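Local coordinates for alpha-catenin-like protein hmp-1 (Caenorhabditis elegans, PDB 5XA5), which binds cadherin, beta-catenin and actin filaments at cell junctions and is required for cell migration during body enclosure and cell shape changes during body elongation, at residues C76-S81 and V146-D151; D154-T159 and I180-E185. All blocks are in the same frame, centred on the assembly; numbering follows the deposited sequence.

Contact 1: C76-S81 and V146-D151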
loop_
_atom_site.group_PDB
_atom_site.type_symbol
_atom_site.label_atom_id
_atom_site.label_comp_id
_atom_site.label_asym_id
_atom_site.label_seq_id
_atom_site.Cartn_x
_atom_site.Cartn_y
_atom_site.Cartn_z
ATOM N N CYS A 76 8.947 -5.394 4.991
ATOM C CA CYS A 76 7.544 -5.212 5.355
ATOM C C CYS A 76 7.306 -5.698 6.772
ATOM O O CYS A 76 7.583 -6.853 7.084
ATOM C CB CYS A 76 6.617 -5.950 4.393
ATOM S SG CYS A 76 4.867 -5.867 4.887
ATOM N N PRO A 77 6.790 -4.812 7.635
ATOM C CA PRO A 77 6.687 -5.123 9.067
ATOM C C PRO A 77 5.789 -6.313 9.423
ATOM O O PRO A 77 5.868 -6.777 10.552
ATOM C CB PRO A 77 6.128 -3.825 9.665
ATOM C CG PRO A 77 5.517 -3.105 8.535
ATOM C CD PRO A 77 6.329 -3.448 7.331
ATOM N N ILE A 78 4.969 -6.819 8.510
ATOM C CA ILE A 78 4.193 -8.012 8.847
ATOM C C ILE A 78 4.729 -9.287 8.180
ATOM O O ILE A 78 3.985 -10.243 7.975
ATOM C CB ILE A 78 2.690 -7.838 8.498
ATOM C CG1 ILE A 78 2.481 -7.612 7.001
ATOM C CG2 ILE A 78 2.044 -6.724 9.350
ATOM C CD1 ILE A 78 1.023 -7.547 6.610
ATOM N N ALA A 79 6.026 -9.283 7.865
ATOM C CA ALA A 79 6.714 -10.409 7.220
ATOM C C ALA A 79 6.515 -11.701 8.001
ATOM O O ALA A 79 6.219 -12.754 7.415
ATOM C CB ALA A 79 8.199 -10.097 7.066
ATOM N N ASN A 80 6.676 -11.586 9.315
ATOM C CA ASN A 80 6.424 -12.656 10.249
ATOM C C ASN A 80 4.962 -13.061 10.314
ATOM O O ASN A 80 4.612 -14.232 10.156
ATOM C CB ASN A 80 6.881 -12.235 11.675
ATOM C CG ASN A 80 6.352 -10.859 12.092
ATOM O OD1 ASN A 80 6.288 -9.902 11.267
ATOM N ND2 ASN A 80 5.985 -10.746 13.387
ATOM N N SER A 81 4.128 -12.059 10.574
ATOM C CA SER A 81 2.775 -12.242 11.084
ATOM C C SER A 81 1.813 -12.771 10.031
ATOM O O SER A 81 0.799 -13.398 10.342
ATOM C CB SER A 81 2.245 -10.902 11.620
ATOM O OG SER A 81 3.315 -10.146 12.158
ATOM N N VAL A 146 -1.979 -1.660 3.736
ATOM C CA VAL A 146 -3.167 -1.454 4.561
ATOM C C VAL A 146 -3.164 -2.451 5.723
ATOM O O VAL A 146 -3.520 -2.091 6.849
ATOM C CB VAL A 146 -4.463 -1.598 3.737
ATOM C CG1 VAL A 146 -5.677 -1.812 4.657
ATOM C CG2 VAL A 146 -4.650 -0.379 2.861
ATOM N N LYS A 147 -2.741 -3.688 5.456
ATOM C CA LYS A 147 -2.694 -4.714 6.500
ATOM C C LYS A 147 -1.762 -4.301 7.623
ATOM O O LYS A 147 -1.987 -4.634 8.792
ATOM C CB LYS A 147 -2.251 -6.062 5.927
ATOM C CG LYS A 147 -3.368 -6.844 5.269
ATOM C CD LYS A 147 -2.946 -8.272 4.964
ATOM C CE LYS A 147 -4.156 -9.126 4.604
ATOM N NZ LYS A 147 -3.768 -10.505 4.206
ATOM N N VAL A 148 -0.699 -3.593 7.266
ATOM C CA VAL A 148 0.210 -3.054 8.271
ATOM C C VAL A 148 -0.495 -2.044 9.180
ATOM O O VAL A 148 -0.295 -2.057 10.399
ATOM C CB VAL A 148 1.441 -2.426 7.605
ATOM C CG1 VAL A 148 2.282 -1.650 8.607
ATOM C CG2 VAL A 148 2.274 -3.513 6.943
ATOM N N ILE A 149 -1.340 -1.187 8.612
ATOM C CA ILE A 149 -2.087 -0.242 9.419
ATOM C C ILE A 149 -3.054 -0.993 10.327
ATOM O O ILE A 149 -3.182 -0.668 11.511
ATOM C CB ILE A 149 -2.867 0.754 8.563
ATOM C CG1 ILE A 149 -1.913 1.455 7.608
ATOM C CG2 ILE A 149 -3.532 1.789 9.457
ATOM C CD1 ILE A 149 -2.579 2.487 6.746
ATOM N N VAL A 150 -3.727 -1.995 9.769
ATOM C CA VAL A 150 -4.694 -2.780 10.552
ATOM C C VAL A 150 -3.995 -3.476 11.719
ATOM O O VAL A 150 -4.555 -3.587 12.822
ATOM C CB VAL A 150 -5.437 -3.806 9.655
ATOM C CG1 VAL A 150 -6.253 -4.772 10.494
ATOM C CG2 VAL A 150 -6.336 -3.067 8.653
ATOM N N ASP A 151 -2.764 -3.923 11.496
ATOM C CA ASP A 151 -1.977 -4.561 12.554
ATOM C C ASP A 151 -1.721 -3.572 13.698
ATOM O O ASP A 151 -1.742 -3.949 14.882
ATOM C CB ASP A 151 -0.657 -5.091 11.973
ATOM C CG ASP A 151 0.097 -5.980 12.939
ATOM O OD1 ASP A 151 1.063 -5.495 13.566
ATOM O OD2 ASP A 151 -0.270 -7.169 13.061
#

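Contact 2: D154-T159 and I180-E185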
loop_
_atom_site.group_PDB
_atom_site.type_symbol
_atom_site.label_atom_id
_atom_site.label_comp_id
_atom_site.label_asym_id
_atom_site.label_seq_id
_atom_site.Cartn_x
_atom_site.Cartn_y
_atom_site.Cartn_z
ATOM N N ASP A 154 -4.810 -3.258 15.733
ATOM C CA ASP A 154 -4.916 -4.420 16.611
ATOM C C ASP A 154 -4.041 -4.273 17.853
ATOM O O ASP A 154 -4.384 -4.739 18.940
ATOM C CB ASP A 154 -4.497 -5.694 15.871
ATOM C CG ASP A 154 -5.454 -6.082 14.762
ATOM O OD1 ASP A 154 -6.635 -5.678 14.805
ATOM O OD2 ASP A 154 -5.019 -6.812 13.845
ATOM N N GLU A 155 -2.876 -3.663 17.668
ATOM C CA GLU A 155 -1.957 -3.452 18.779
ATOM C C GLU A 155 -2.587 -2.487 19.783
ATOM O O GLU A 155 -2.539 -2.727 20.987
ATOM C CB GLU A 155 -0.618 -2.897 18.260
ATOM C CG GLU A 155 0.442 -2.715 19.333
ATOM C CD GLU A 155 1.690 -2.039 18.788
ATOM O OE1 GLU A 155 1.554 -0.980 18.143
ATOM O OE2 GLU A 155 2.801 -2.570 18.996
ATOM N N VAL A 156 -3.172 -1.401 19.279
ATOM C CA VAL A 156 -3.885 -0.442 20.138
ATOM C C VAL A 156 -5.036 -1.154 20.846
ATOM O O VAL A 156 -5.259 -0.990 22.047
ATOM C CB VAL A 156 -4.413 0.747 19.336
ATOM C CG1 VAL A 156 -5.367 1.601 20.158
ATOM C CG2 VAL A 156 -3.237 1.582 18.861
ATOM N N ARG A 157 -5.764 -1.984 20.108
ATOM C CA ARG A 157 -6.891 -2.705 20.697
ATOM C C ARG A 157 -6.455 -3.590 21.865
ATOM O O ARG A 157 -7.123 -3.641 22.896
ATOM C CB ARG A 157 -7.585 -3.545 19.618
ATOM C CG ARG A 157 -8.782 -4.347 20.079
ATOM C CD ARG A 157 -9.269 -5.239 18.937
ATOM N NE ARG A 157 -10.011 -4.464 17.932
ATOM C CZ ARG A 157 -9.653 -4.293 16.665
ATOM N NH1 ARG A 157 -8.539 -4.838 16.179
ATOM N NH2 ARG A 157 -10.429 -3.568 15.876
ATOM N N GLU A 158 -5.324 -4.280 21.714
ATOM C CA GLU A 158 -4.853 -5.177 22.768
ATOM C C GLU A 158 -4.336 -4.419 23.984
ATOM O O GLU A 158 -4.567 -4.818 25.134
ATOM C CB GLU A 158 -3.771 -6.114 22.211
ATOM C CG GLU A 158 -3.083 -6.970 23.262
ATOM C CD GLU A 158 -4.053 -7.882 24.055
ATOM O OE1 GLU A 158 -5.138 -8.198 23.515
ATOM O OE2 GLU A 158 -3.718 -8.320 25.181
ATOM N N THR A 159 -3.618 -3.334 23.746
ATOM C CA THR A 159 -3.174 -2.521 24.864
ATOM C C THR A 159 -4.364 -1.966 25.641
ATOM O O THR A 159 -4.366 -2.007 26.876
ATOM C CB THR A 159 -2.252 -1.387 24.377
ATOM O OG1 THR A 159 -1.138 -1.966 23.687
ATOM C CG2 THR A 159 -1.737 -0.577 25.567
ATOM N N ILE A 180 -0.602 5.796 24.742
ATOM C CA ILE A 180 -0.418 7.158 24.243
ATOM C C ILE A 180 0.442 7.111 23.009
ATOM O O ILE A 180 0.078 7.692 21.978
ATOM C CB ILE A 180 0.224 8.084 25.292
ATOM C CG1 ILE A 180 -0.814 8.409 26.376
ATOM C CG2 ILE A 180 0.739 9.394 24.656
ATOM C CD1 ILE A 180 -0.211 8.982 27.628
ATOM N N SER A 181 1.560 6.399 23.105
ATOM C CA SER A 181 2.502 6.362 21.988
ATOM C C SER A 181 1.937 5.579 20.815
ATOM O O SER A 181 2.099 5.998 19.669
ATOM C CB SER A 181 3.846 5.779 22.437
ATOM O OG SER A 181 4.492 6.714 23.283
ATOM N N GLN A 182 1.268 4.472 21.092
ATOM C CA GLN A 182 0.730 3.662 20.007
ATOM C C GLN A 182 -0.333 4.426 19.230
ATOM O O GLN A 182 -0.409 4.339 17.999
ATOM C CB GLN A 182 0.181 2.346 20.555
ATOM C CG GLN A 182 1.281 1.443 21.053
ATOM C CD GLN A 182 0.761 0.227 21.770
ATOM O OE1 GLN A 182 -0.432 0.112 22.012
ATOM N NE2 GLN A 182 1.653 -0.709 22.077
ATOM N N ILE A 183 -1.160 5.173 19.950
ATOM C CA ILE A 183 -2.221 5.937 19.296
ATOM C C ILE A 183 -1.636 7.112 18.517
ATOM O O ILE A 183 -2.128 7.432 17.435
ATOM C CB ILE A 183 -3.247 6.425 20.317
ATOM C CG1 ILE A 183 -4.070 5.228 20.800
ATOM C CG2 ILE A 183 -4.168 7.478 19.717
ATOM C CD1 ILE A 183 -5.111 5.556 21.837
ATOM N N GLU A 184 -0.584 7.741 19.046
ATOM C CA GLU A 184 0.081 8.800 18.296
ATOM C C GLU A 184 0.670 8.290 16.975
ATOM O O GLU A 184 0.530 8.956 15.948
ATOM C CB GLU A 184 1.179 9.454 19.137
ATOM C CG GLU A 184 0.671 10.385 20.226
ATOM C CD GLU A 184 0.162 11.719 19.700
ATOM O OE1 GLU A 184 0.426 12.060 18.524
ATOM O OE2 GLU A 184 -0.491 12.438 20.486
ATOM N N GLU A 185 1.310 7.121 17.017
ATOM C CA GLU A 185 1.855 6.458 15.828
ATOM C C GLU A 185 0.749 6.138 14.826
ATOM O O GLU A 185 0.868 6.402 13.627
ATOM C CB GLU A 185 2.582 5.168 16.224
ATOM C CG GLU A 185 4.089 5.245 16.326
ATOM C CD GLU A 185 4.663 4.251 17.332
ATOM O OE1 GLU A 185 3.886 3.449 17.900
ATOM O OE2 GLU A 185 5.894 4.266 17.553
HETATM O O HOH W 1 2.493 -3.616 22.282
#

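Contact 1: C76-S81 and V146-D151
Pro77 and Ile78 make an apolar contact with Lys147, Val148 and Asp151. It joins the loop between helix 51-74 and helix 83-112 to one side of the long helix 117-165. As in other alpha-catenins, that helix is shared by two helical bundles of the N-terminal vinculin-family region, and the loop meets it near the passage from one bundle to the other. No hydrogen bond passes between the two segments. The loop opens with a type I beta turn, closed by Ala79 N bonded to Cys76 O at 3.0 Å. This turn brings Pro77 and Ile78 onto the helix. The proline ring crosses Val148 at about a right angle, and Pro77 CG touches both methyls, at 3.5 Å from Val148 CG1 and 3.6 Å from Val148 CG2. Cys76 SG reaches Val148 CG2 more loosely, at 4.1 Å. Ile78 divides its branches. Its CG1 stands between the backbone N and the carbonyl carbon (chi1 62°), which brings Ile78 CD1 to 3.7 Å from Lys147 CB. The other branch, Ile78 CG2, packs 4.0 Å from Val148 CG2 and also meets Asp151 CB. An alanine here lacks both branches, and would probably leave a gap between the loop and the helix beside Lys147 CB, Val148 CG2 and Asp151 CB. Cys76 and Ile78 also touch Ile144. Lys147 gives only its base to the patch. Its NZ forms a salt bridge with Asp82, the last loop residue before helix 83-112. The loop is thus held by shape and apolar burial, with a charge pair at the margin.

Contact 2: D154-T159 and I180-E185
Val156 and Gln182 mark the closest backbone approach, with their CA atoms 6.2 Å apart. Segments 154-159 and 180-185 are both helical and run nearly antiparallel, their directions 157° apart. The segment axes come within 9.7 Å. Gln182 extends beyond CG and reaches over to Glu155 and Thr159, which lie one turn apart. Its amide stacks on the Glu155 carboxylate, the two planes only 6° apart, and Glu155 CD lies 3.5 Å from Gln182 NE2. Glu155 CG is anti to its own backbone N (chi1 -177°), and the extended chain carries the carboxylate across to the amide. At the oxygen end of the amide, Gln182 OE1 lies 2.8 Å from Thr159 OG1. This is probably a hydrogen bond given by the threonine hydroxyl.

Helices 117-165 and 169-196 follow each other as a helical hairpin. Helices 200-229 and 234-258 complete an antiparallel four-helix bundle, as expected of the vinculin/alpha-catenin family. The apolar part of the contact faces into this bundle. Val156 CG1 meets Ile183 CG1 at 3.9 Å, the two side chains crossing at about a right angle. Val156 CG2 slides along Gln182 CB. Beyond the pair, Val156 touches Met247 and Leu251 of helix 234-258, while Ile183 touches Leu213 and Ala217 of helix 200-229.

Water 1 sits by the polar layer. It takes a weak bond from Gln182 NE2 and gives a weak one to Glu155 OE2. Glu155 OE1 and Glu185 OE1 are 5.0 Å apart, and Lys152 forms a salt bridge to each, which probably offsets their like charges.

In the fold
Contacts 1 and 2 lie in series along helix 117-165, with their centres about 14 Å apart. Segments 146-151 and 154-159 nearly adjoin in sequence but do not otherwise connect the two contacts. The centre of contact 1 lies about 9 Å from the centre of the chain, that of contact 2 about 19 Å. The long helix meets a loop from the helices before it in contact 1, and its own hairpin partner in contact 2. Leu186 of helix 169-196 touches Ile149 and Val156, and Glu255 of helix 234-258 touches Val150 and Asp154. Of these four, only Val156 takes part in a contact. Both contacts belong to the N-terminal, vinculin-family part of the protein.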